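PDB 4P47: TRAP dicarboxylate transporter, DctP subunit from Ochrobactrum anthropi, which probably binds an organic acid, such as a dicarboxylate, in the periplasm and delivers it to a TRAP transporter for uptake. Local coordinates for residues N38-H42 with P43-G47; G129-L132 with M133-L136; D250-D254 with E255-V259; D269-R272 with K273-E277. All coordinates share one frame; numbering follows the deposited sequence.

Contact 1 (N38-H42 with P43-G47)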
loop_
_atom_site.group_PDB
_atom_site.type_symbol
_atom_site.label_atom_id
_atom_site.label_comp_id
_atom_site.label_asym_id
_atom_site.label_seq_id
_atom_site.Cartn_x
_atom_site.Cartn_y
_atom_site.Cartn_z
ATOM N N ASN A 38 0.182 -5.431 -11.553
ATOM C CA ASN A 38 1.530 -5.146 -12.041
ATOM C C ASN A 38 2.112 -6.283 -12.869
ATOM O O ASN A 38 1.513 -7.340 -12.979
ATOM C CB ASN A 38 2.422 -4.790 -10.854
ATOM C CG ASN A 38 1.962 -3.537 -10.162
ATOM O OD1 ASN A 38 1.502 -3.560 -9.003
ATOM N ND2 ASN A 38 2.036 -2.426 -10.882
ATOM N N SER A 39 3.289 -6.053 -13.463
ATOM C CA SER A 39 3.877 -7.009 -14.400
ATOM C C SER A 39 5.124 -7.692 -13.846
ATOM O O SER A 39 5.673 -7.260 -12.833
ATOM C CB SER A 39 4.227 -6.305 -15.715
ATOM O OG SER A 39 3.062 -5.789 -16.335
ATOM N N LYS A 40 5.549 -8.771 -14.505
ATOM C CA LYS A 40 6.790 -9.462 -14.176
ATOM C C LYS A 40 7.898 -8.451 -13.981
ATOM O O LYS A 40 8.048 -7.510 -14.771
ATOM C CB LYS A 40 7.191 -10.425 -15.302
ATOM C CG LYS A 40 6.796 -11.879 -15.096
ATOM C CD LYS A 40 5.288 -12.071 -15.101
ATOM C CE LYS A 40 4.866 -13.264 -15.943
ATOM N NZ LYS A 40 3.872 -14.121 -15.234
ATOM N N GLY A 41 8.693 -8.647 -12.939
ATOM C CA GLY A 41 9.740 -7.713 -12.594
ATOM C C GLY A 41 9.364 -6.884 -11.391
ATOM O O GLY A 41 10.222 -6.513 -10.596
ATOM N N HIS A 42 8.074 -6.588 -11.250
ATOM C CA HIS A 42 7.606 -5.778 -10.135
ATOM C C HIS A 42 7.606 -6.650 -8.886
ATOM O O HIS A 42 7.288 -7.833 -8.958
ATOM C CB HIS A 42 6.191 -5.247 -10.412
ATOM C CG HIS A 42 5.707 -4.251 -9.406
ATOM N ND1 HIS A 42 5.216 -4.619 -8.172
ATOM C CD2 HIS A 42 5.639 -2.900 -9.443
ATOM C CE1 HIS A 42 4.872 -3.546 -7.492
ATOM N NE2 HIS A 42 5.114 -2.486 -8.242
ATOM N N PRO A 43 7.936 -6.076 -7.727
ATOM C CA PRO A 43 7.958 -6.877 -6.494
ATOM C C PRO A 43 6.660 -7.662 -6.198
ATOM O O PRO A 43 6.706 -8.759 -5.639
ATOM C CB PRO A 43 8.267 -5.827 -5.422
ATOM C CG PRO A 43 9.141 -4.832 -6.153
ATOM C CD PRO A 43 8.509 -4.729 -7.513
ATOM N N GLN A 44 5.515 -7.077 -6.500
ATOM C CA GLN A 44 4.238 -7.762 -6.383
ATOM C C GLN A 44 4.243 -9.090 -7.137
ATOM O O GLN A 44 3.875 -10.135 -6.591
ATOM C CB GLN A 44 3.131 -6.872 -6.915
ATOM C CG GLN A 44 1.757 -7.489 -6.833
ATOM C CD GLN A 44 0.745 -6.658 -7.574
ATOM O OE1 GLN A 44 0.786 -6.562 -8.800
ATOM N NE2 GLN A 44 -0.160 -6.044 -6.852
ATOM N N VAL A 45 4.650 -9.067 -8.398
ATOM C CA VAL A 45 4.630 -10.280 -9.195
ATOM C C VAL A 45 5.740 -11.233 -8.774
ATOM O O VAL A 45 5.561 -12.448 -8.811
ATOM C CB VAL A 45 4.653 -9.967 -10.689
ATOM C CG1 VAL A 45 4.639 -11.245 -11.491
ATOM C CG2 VAL A 45 3.455 -9.101 -11.031
ATOM N N THR A 46 6.864 -10.704 -8.321
ATOM C CA THR A 46 7.904 -11.562 -7.784
ATOM C C THR A 46 7.363 -12.323 -6.572
ATOM O O THR A 46 7.641 -13.507 -6.407
ATOM C CB THR A 46 9.156 -10.737 -7.476
ATOM O OG1 THR A 46 9.587 -10.130 -8.700
ATOM C CG2 THR A 46 10.272 -11.615 -6.939
ATOM N N GLY A 47 6.580 -11.653 -5.742
ATOM C CA GLY A 47 5.934 -12.326 -4.622
ATOM C C GLY A 47 4.936 -13.378 -5.084
ATOM O O GLY A 47 4.861 -14.477 -4.521
HETATM O O HOH W 1 8.414 -10.878 -11.237
#
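His42 O takes a 3.0 Å hydrogen bond from Thr46 N, the first regular turn bond of helix 43-58, and the N-H points at it nearly head-on (164°). The His42 ring turns back over the same helix end: with CG anti to the backbone N (chi1 -172°), ND1 faces Gln44 N and accepts from it at 3.0 Å, the donor tilted 15° out of the ring plane. His42 is thus the N-cap of the helix. Accepting through ND1 calls for an unprotonated ND1, which the neighbouring amide would probably encourage. Pro43 CD lies over one face of the imidazole, a CH-pi contact 3.6 Å from the ring centroid. The chain enters through a type II turn, Ser39 to His42, in the loop that joins strand 30-35 to this helix in the solute-binding protein fold. Gln44 stretches its extended chain back past the turn, and its OE1 accepts from Asn38 N at 3.0 Å in the carbonyl plane, while its NE2 bonds to Gln240. Val45 CG2 rests against Asn38 O and Ser39 O, and its CG1 meets Lys40 CD at 3.8 Å. One water bridges Gly41 N and Thr46 OG1.

Contact 2 (G129-L132 with M133-L136)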
loop_
_atom_site.group_PDB
_atom_site.type_symbol
_atom_site.label_atom_id
_atom_site.label_comp_id
_atom_site.label_asym_id
_atom_site.label_seq_id
_atom_site.Cartn_x
_atom_site.Cartn_y
_atom_site.Cartn_z
ATOM N N GLY A 129 -4.068 -5.518 11.783
ATOM C CA GLY A 129 -4.304 -6.134 10.487
ATOM C C GLY A 129 -5.190 -7.361 10.573
ATOM O O GLY A 129 -6.003 -7.637 9.684
ATOM N N THR A 130 -5.005 -8.135 11.638
ATOM C CA THR A 130 -5.745 -9.365 11.828
ATOM C C THR A 130 -7.229 -9.106 12.042
ATOM O O THR A 130 -8.086 -9.763 11.457
ATOM C CB THR A 130 -5.140 -10.154 12.987
ATOM O OG1 THR A 130 -3.771 -10.456 12.671
ATOM C CG2 THR A 130 -5.910 -11.455 13.240
ATOM N N ASN A 131 -7.542 -8.100 12.841
ATOM C CA ASN A 131 -8.927 -7.768 13.105
ATOM C C ASN A 131 -9.632 -7.171 11.891
ATOM O O ASN A 131 -10.830 -7.350 11.721
ATOM C CB ASN A 131 -9.043 -6.863 14.343
ATOM C CG ASN A 131 -8.772 -7.609 15.623
ATOM O OD1 ASN A 131 -8.909 -8.821 15.671
ATOM N ND2 ASN A 131 -8.376 -6.890 16.662
ATOM N N LEU A 132 -8.890 -6.499 11.023
ATOM C CA LEU A 132 -9.479 -6.072 9.773
ATOM C C LEU A 132 -9.879 -7.295 8.949
ATOM O O LEU A 132 -10.984 -7.351 8.412
ATOM C CB LEU A 132 -8.514 -5.198 8.968
ATOM C CG LEU A 132 -8.335 -3.755 9.453
ATOM C CD1 LEU A 132 -7.288 -3.059 8.627
ATOM C CD2 LEU A 132 -9.654 -3.007 9.386
ATOM N N MET A 133 -8.981 -8.267 8.830
ATOM C CA MET A 133 -9.261 -9.453 8.008
ATOM C C MET A 133 -10.457 -10.248 8.487
ATOM O O MET A 133 -11.150 -10.873 7.701
ATOM C CB MET A 133 -8.028 -10.355 7.930
ATOM C CG MET A 133 -6.926 -9.745 7.113
ATOM S SD MET A 133 -5.647 -10.900 6.646
ATOM C CE MET A 133 -5.130 -11.492 8.245
ATOM N N LYS A 134 -10.715 -10.228 9.785
ATOM C CA LYS A 134 -11.875 -10.923 10.322
ATOM C C LYS A 134 -13.209 -10.415 9.788
ATOM O O LYS A 134 -14.214 -11.107 9.838
ATOM C CB LYS A 134 -11.848 -10.875 11.853
ATOM C CG LYS A 134 -10.728 -11.737 12.416
ATOM C CD LYS A 134 -11.057 -12.342 13.773
ATOM C CE LYS A 134 -10.581 -11.470 14.911
ATOM N NZ LYS A 134 -10.692 -12.190 16.221
ATOM N N ARG A 135 -13.206 -9.203 9.244
ATOM C CA ARG A 135 -14.398 -8.591 8.692
ATOM C C ARG A 135 -14.694 -9.045 7.256
ATOM O O ARG A 135 -15.747 -8.718 6.694
ATOM C CB ARG A 135 -14.249 -7.056 8.736
ATOM C CG ARG A 135 -14.028 -6.515 10.156
ATOM C CD ARG A 135 -13.604 -5.029 10.209
ATOM N NE ARG A 135 -13.373 -4.605 11.595
ATOM C CZ ARG A 135 -14.320 -4.124 12.395
ATOM N NH1 ARG A 135 -15.560 -3.980 11.949
ATOM N NH2 ARG A 135 -14.030 -3.788 13.646
ATOM N N LEU A 136 -13.782 -9.802 6.647
ATOM C CA LEU A 136 -13.906 -10.127 5.231
ATOM C C LEU A 136 -14.877 -11.266 4.898
ATOM O O LEU A 136 -15.548 -11.184 3.877
ATOM C CB LEU A 136 -12.520 -10.373 4.604
ATOM C CG LEU A 136 -11.683 -9.094 4.482
ATOM C CD1 LEU A 136 -10.257 -9.469 4.075
ATOM C CD2 LEU A 136 -12.272 -8.109 3.491
#
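Met133 closes back on the preceding turn of helix 127-133: its N donates to Gly129 O at 3.2 Å, and its CG lies 3.5 Å from that same oxygen. The Met133 CB sits against Thr130 O, so the thioether chain starts out along the helix wall, with CG beside its own backbone N (chi1 -70°), before bending at chi3. Beyond the two segments the side chain packs on Tyr146 and Ile241, and the Tyr146 hydroxyl is also hydrogen-bonded to Gly129 O, which therefore has two partners.

Leu132 contributes mainly through its backbone. Its O accepts from Arg135 N at 3.0 Å, but the donor stands 50° above the carbonyl plane and off the lone pairs, whereas Lys134 N tilts only 17° from the plane of the Thr130 carbonyl it donates to. Arg135 CB and CG crowd around Leu132 O, CB at 3.3 Å, while the isobutyl group of Leu132 turns toward Ala104, Phe105 and Tyr146.

On the outer side Asn131 and Lys134 run side by side in the same direction. Asn131 OD1 touches Lys134 CE at 3.2 Å, whereas NZ is farther off at 3.9 Å, so the amide oxygen meets the lysine chain before its charge.

The switch from i-to-i+4 bonds at Met133 and Lys134 to an i-to-i+3 bond at Arg135, followed by a type I turn in which Leu136 N bonds to Met133 O at 3.0 Å, is characteristic of the C-terminal end of an alpha-helix, here leading into the loop before strand 141-156.

Contact 3 (D250-D254 with E255-V259)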
loop_
_atom_site.group_PDB
_atom_site.type_symbol
_atom_site.label_atom_id
_atom_site.label_comp_id
_atom_site.label_asym_id
_atom_site.label_seq_id
_atom_site.Cartn_x
_atom_site.Cartn_y
_atom_site.Cartn_z
ATOM N N ASP A 250 -14.312 -22.309 0.711
ATOM C CA ASP A 250 -15.260 -23.186 1.405
ATOM C C ASP A 250 -15.270 -24.590 0.836
ATOM O O ASP A 250 -15.685 -25.528 1.515
ATOM C CB ASP A 250 -16.665 -22.580 1.389
ATOM C CG ASP A 250 -16.827 -21.457 2.395
ATOM O OD1 ASP A 250 -16.007 -21.363 3.329
ATOM O OD2 ASP A 250 -17.798 -20.694 2.269
ATOM N N ARG A 251 -14.793 -24.745 -0.392
ATOM C CA ARG A 251 -14.717 -26.063 -1.016
ATOM C C ARG A 251 -13.417 -26.790 -0.697
ATOM O O ARG A 251 -13.257 -27.946 -1.048
ATOM C CB ARG A 251 -14.847 -25.956 -2.529
ATOM C CG ARG A 251 -16.210 -25.578 -3.031
ATOM C CD ARG A 251 -16.118 -25.229 -4.511
ATOM N NE ARG A 251 -17.375 -25.433 -5.227
ATOM C CZ ARG A 251 -18.476 -24.711 -5.038
ATOM N NH1 ARG A 251 -18.496 -23.736 -4.138
ATOM N NH2 ARG A 251 -19.566 -24.975 -5.746
ATOM N N LEU A 252 -12.471 -26.116 -0.065
ATOM C CA LEU A 252 -11.188 -26.739 0.226
ATOM C C LEU A 252 -11.171 -27.472 1.554
ATOM O O LEU A 252 -11.943 -27.140 2.453
ATOM C CB LEU A 252 -10.088 -25.668 0.247
ATOM C CG LEU A 252 -9.858 -24.862 -1.037
ATOM C CD1 LEU A 252 -8.756 -23.826 -0.770
ATOM C CD2 LEU A 252 -9.506 -25.749 -2.232
ATOM N N ASN A 253 -10.279 -28.450 1.677
ATOM C CA ASN A 253 -10.058 -29.115 2.956
ATOM C C ASN A 253 -8.925 -28.455 3.753
ATOM O O ASN A 253 -8.261 -27.542 3.268
ATOM C CB ASN A 253 -9.844 -30.630 2.779
ATOM C CG ASN A 253 -8.588 -30.981 1.979
ATOM O OD1 ASN A 253 -7.517 -30.392 2.166
ATOM N ND2 ASN A 253 -8.718 -31.969 1.082
ATOM N N ASP A 254 -8.716 -28.886 4.988
ATOM C CA ASP A 254 -7.765 -28.212 5.856
ATOM C C ASP A 254 -6.329 -28.317 5.361
ATOM O O ASP A 254 -5.537 -27.397 5.565
ATOM C CB ASP A 254 -7.875 -28.753 7.278
ATOM C CG ASP A 254 -9.127 -28.279 7.969
ATOM O OD1 ASP A 254 -9.742 -27.300 7.488
ATOM O OD2 ASP A 254 -9.501 -28.874 9.005
ATOM N N GLU A 255 -5.981 -29.433 4.731
ATOM C CA GLU A 255 -4.630 -29.598 4.230
ATOM C C GLU A 255 -4.367 -28.639 3.073
ATOM O O GLU A 255 -3.287 -28.084 2.989
ATOM C CB GLU A 255 -4.369 -31.049 3.825
ATOM C CG GLU A 255 -4.562 -32.032 4.967
ATOM C CD GLU A 255 -5.868 -32.808 4.856
ATOM O OE1 GLU A 255 -5.839 -33.933 4.308
ATOM O OE2 GLU A 255 -6.919 -32.295 5.314
ATOM N N GLU A 256 -5.357 -28.451 2.204
ATOM C CA GLU A 256 -5.227 -27.523 1.079
ATOM C C GLU A 256 -5.122 -26.083 1.617
ATOM O O GLU A 256 -4.272 -25.303 1.193
ATOM C CB GLU A 256 -6.423 -27.673 0.127
ATOM C CG GLU A 256 -6.472 -29.032 -0.601
ATOM C CD GLU A 256 -7.842 -29.392 -1.173
ATOM O OE1 GLU A 256 -8.888 -28.911 -0.700
ATOM O OE2 GLU A 256 -7.886 -30.208 -2.124
ATOM N N LYS A 257 -5.969 -25.735 2.574
ATOM C CA LYS A 257 -5.929 -24.414 3.174
ATOM C C LYS A 257 -4.578 -24.137 3.825
ATOM O O LYS A 257 -4.039 -23.033 3.696
ATOM C CB LYS A 257 -7.039 -24.261 4.209
ATOM C CG LYS A 257 -8.426 -24.202 3.621
ATOM C CD LYS A 257 -9.502 -24.247 4.706
ATOM C CE LYS A 257 -10.878 -24.007 4.105
ATOM N NZ LYS A 257 -11.914 -24.096 5.201
ATOM N N ALA A 258 -4.028 -25.123 4.538
ATOM C CA ALA A 258 -2.753 -24.928 5.212
ATOM C C ALA A 258 -1.610 -24.647 4.214
ATOM O O ALA A 258 -0.741 -23.825 4.481
ATOM C CB ALA A 258 -2.411 -26.117 6.083
ATOM N N VAL A 259 -1.592 -25.353 3.085
ATOM C CA VAL A 259 -0.599 -25.098 2.032
ATOM C C VAL A 259 -0.662 -23.647 1.590
ATOM O O VAL A 259 0.360 -22.959 1.483
ATOM C CB VAL A 259 -0.841 -26.007 0.804
ATOM C CG1 VAL A 259 -0.084 -25.475 -0.402
ATOM C CG2 VAL A 259 -0.451 -27.456 1.116
HETATM O O HOH W 2 -14.577 -23.200 4.782
HETATM O O HOH W 3 -11.641 -26.970 5.517
#
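Asn253 and Glu256 form a capping box at the start of helix 254-288, each side chain accepting from the other's backbone N-H. From its CB, 3.6 Å from Asn253 O, the Glu256 chain reaches back toward the loop. CG lies 3.3 Å from Asn253 OD1, and CD passes across the asparagine amide, whose plane is stacked on the carboxylate with only 19° between them. At the tip, OE1 accepts from Asn253 N at 2.8 Å in a nearly straight bond (168°), reached from the anti side and somewhat out of the carboxylate plane, and touches Leu252 CA and CD2; it also salt-bridges Arg28. OE2 is held by Gln30.

In return Asn253 OD1 accepts from Glu256 N at 2.9 Å. That reach depends on chi1 of 64°, which sets CG between the backbone N and the carbonyl carbon; ND2 is bonded to Glu26 O. An alanine in place of Glu256 would probably leave Asn253 N and the Arg28 guanidinium without their shared acceptor and the asparagine amide without its stacked partner.

Alongside, Lys257 runs straight out past Asn253 O and Leu252 O, and also makes a cation-pi contact with Trp249. Its NZ is too far from Asp254 OD1 for a salt bridge, and water takes up the gap: one molecule accepts from Lys257 NZ and donates to both Asp254 OD1, at 2.8 Å, and Leu252 O.

Contact 4 (D269-R272 with K273-E277)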
loop_
_atom_site.group_PDB
_atom_site.type_symbol
_atom_site.label_atom_id
_atom_site.label_comp_id
_atom_site.label_asym_id
_atom_site.label_seq_id
_atom_site.Cartn_x
_atom_site.Cartn_y
_atom_site.Cartn_z
ATOM N N ASP A 269 7.119 -12.512 3.491
ATOM C CA ASP A 269 8.384 -12.028 4.043
ATOM C C ASP A 269 9.379 -11.810 2.911
ATOM O O ASP A 269 10.141 -10.830 2.895
ATOM C CB ASP A 269 8.977 -13.012 5.044
ATOM C CG ASP A 269 8.096 -13.232 6.252
ATOM O OD1 ASP A 269 7.156 -12.445 6.483
ATOM O OD2 ASP A 269 8.380 -14.222 6.983
ATOM N N TYR A 270 9.357 -12.708 1.936
ATOM C CA TYR A 270 10.212 -12.604 0.773
ATOM C C TYR A 270 9.841 -11.388 -0.084
ATOM O O TYR A 270 10.717 -10.657 -0.549
ATOM C CB TYR A 270 10.077 -13.905 -0.041
ATOM C CG TYR A 270 10.645 -13.897 -1.429
ATOM C CD1 TYR A 270 11.997 -14.105 -1.662
ATOM C CD2 TYR A 270 9.818 -13.717 -2.512
ATOM C CE1 TYR A 270 12.507 -14.108 -2.964
ATOM C CE2 TYR A 270 10.301 -13.725 -3.783
ATOM C CZ TYR A 270 11.632 -13.914 -4.016
ATOM O OH TYR A 270 12.066 -13.918 -5.326
ATOM N N GLN A 271 8.548 -11.195 -0.313
ATOM C CA GLN A 271 8.061 -10.104 -1.159
ATOM C C GLN A 271 8.480 -8.749 -0.566
ATOM O O GLN A 271 8.884 -7.826 -1.284
ATOM C CB GLN A 271 6.534 -10.169 -1.297
ATOM C CG GLN A 271 5.960 -9.188 -2.307
ATOM C CD GLN A 271 5.755 -7.787 -1.764
ATOM O OE1 GLN A 271 5.533 -7.590 -0.579
ATOM N NE2 GLN A 271 5.805 -6.803 -2.650
ATOM N N ARG A 272 8.389 -8.613 0.749
ATOM C CA ARG A 272 8.723 -7.364 1.414
ATOM C C ARG A 272 10.218 -7.101 1.265
ATOM O O ARG A 272 10.630 -5.968 1.026
ATOM C CB ARG A 272 8.324 -7.436 2.886
ATOM C CG ARG A 272 6.831 -7.305 3.121
ATOM C CD ARG A 272 6.498 -7.712 4.528
ATOM N NE ARG A 272 5.131 -7.421 4.890
ATOM C CZ ARG A 272 4.592 -7.779 6.055
ATOM N NH1 ARG A 272 5.274 -8.542 6.903
ATOM N NH2 ARG A 272 3.354 -7.430 6.361
ATOM N N LYS A 273 11.049 -8.132 1.387
ATOM C CA LYS A 273 12.482 -7.948 1.180
ATOM C C LYS A 273 12.799 -7.502 -0.248
ATOM O O LYS A 273 13.617 -6.597 -0.464
ATOM C CB LYS A 273 13.247 -9.229 1.491
ATOM C CG LYS A 273 13.452 -9.461 2.958
ATOM C CD LYS A 273 14.029 -10.850 3.193
ATOM C CE LYS A 273 15.149 -11.172 2.204
ATOM N NZ LYS A 273 15.418 -12.632 2.130
ATOM N N VAL A 274 12.160 -8.122 -1.231
ATOM C CA VAL A 274 12.377 -7.768 -2.618
ATOM C C VAL A 274 11.927 -6.330 -2.858
ATOM O O VAL A 274 12.607 -5.542 -3.530
ATOM C CB VAL A 274 11.620 -8.728 -3.581
ATOM C CG1 VAL A 274 11.610 -8.196 -5.001
ATOM C CG2 VAL A 274 12.245 -10.117 -3.528
ATOM N N SER A 275 10.791 -5.982 -2.285
ATOM C CA SER A 275 10.264 -4.641 -2.441
ATOM C C SER A 275 11.243 -3.597 -1.902
ATOM O O SER A 275 11.480 -2.554 -2.501
ATOM C CB SER A 275 8.940 -4.549 -1.702
ATOM O OG SER A 275 8.390 -3.249 -1.853
ATOM N N ARG A 276 11.794 -3.866 -0.738
ATOM C CA ARG A 276 12.662 -2.895 -0.107
ATOM C C ARG A 276 14.013 -2.793 -0.798
ATOM O O ARG A 276 14.586 -1.700 -0.878
ATOM C CB ARG A 276 12.775 -3.209 1.390
ATOM C CG ARG A 276 11.471 -2.874 2.110
ATOM C CD ARG A 276 11.183 -3.661 3.405
ATOM N NE ARG A 276 9.756 -3.518 3.706
ATOM C CZ ARG A 276 9.103 -4.082 4.719
ATOM N NH1 ARG A 276 9.736 -4.844 5.594
ATOM N NH2 ARG A 276 7.812 -3.887 4.866
ATOM N N GLU A 277 14.526 -3.896 -1.331
ATOM C CA GLU A 277 15.736 -3.845 -2.145
ATOM C C GLU A 277 15.491 -2.989 -3.379
ATOM O O GLU A 277 16.324 -2.154 -3.764
ATOM C CB GLU A 277 16.128 -5.265 -2.571
ATOM C CG GLU A 277 16.799 -6.061 -1.470
ATOM C CD GLU A 277 16.812 -7.566 -1.724
ATOM O OE1 GLU A 277 16.217 -8.018 -2.727
ATOM O OE2 GLU A 277 17.414 -8.299 -0.910
#
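Arg272 and Arg276 lie side by side, one helical turn apart, and point the same way with their guanidinium planes 12° from parallel. The groups are staggered along the chains: Arg272 CB sits over the centre of one face of the Arg276 guanidinium, 3.9 Å from CZ, and Arg276 NH2 meets Arg272 CG at 4.0 Å. Both chains run extended from CG to NE, which carries both charges away from the helix backbone toward acidic groups: Asp121 forms salt bridges with both arginines, Asp125 with Arg272 and Glu148 with Arg276. A leucine in place of Arg276 would probably leave Glu148 without this salt bridge, Asp121 with one arginine fewer, and Arg272 CB without the flat group above it.

This is i-to-i+4 pairing along one alpha-helix, 254-288 of this family 7 solute-binding protein, its arginine face turned to helix 117-125 and strand 141-156 and its Tyr270 and Val274 side to helix 43-58; the shortest backbone bond is Ser275 N to Gln271 O at 2.8 Å.

Val274 CG2 stands over one face of the Tyr270 ring, 4.0 Å from its centroid and offset toward the rim near CZ, in a CH-pi contact. The phenol reaches this methyl because Tyr270 CG is anti to the backbone N (chi1 167°), laying the ring alongside the next turn; it also makes a cation-pi contact with Lys50.

From the N terminus, contact 1 comes first, where the loop after strand 30-35 turns into helix 43-58. Contact 2 follows where helix 127-133 gives way to the loop before strand 141-156. Contact 3 turns the loop after helix 246-249 into helix 254-288, and contact 4 lies farther along that same helix, their centres about 27 Å apart. Each is local, so all four run in series, with none nested or crossed. Contacts 1 and 4 touch: Thr46 CG2 lies 3.3 Å from Tyr270 OH, and Pro43 packs on Gln271 and Ser275, joining the start of helix 43-58 to the long helix. Contact 2 stays apart, about 9 Å from contact 4 at the nearest atoms.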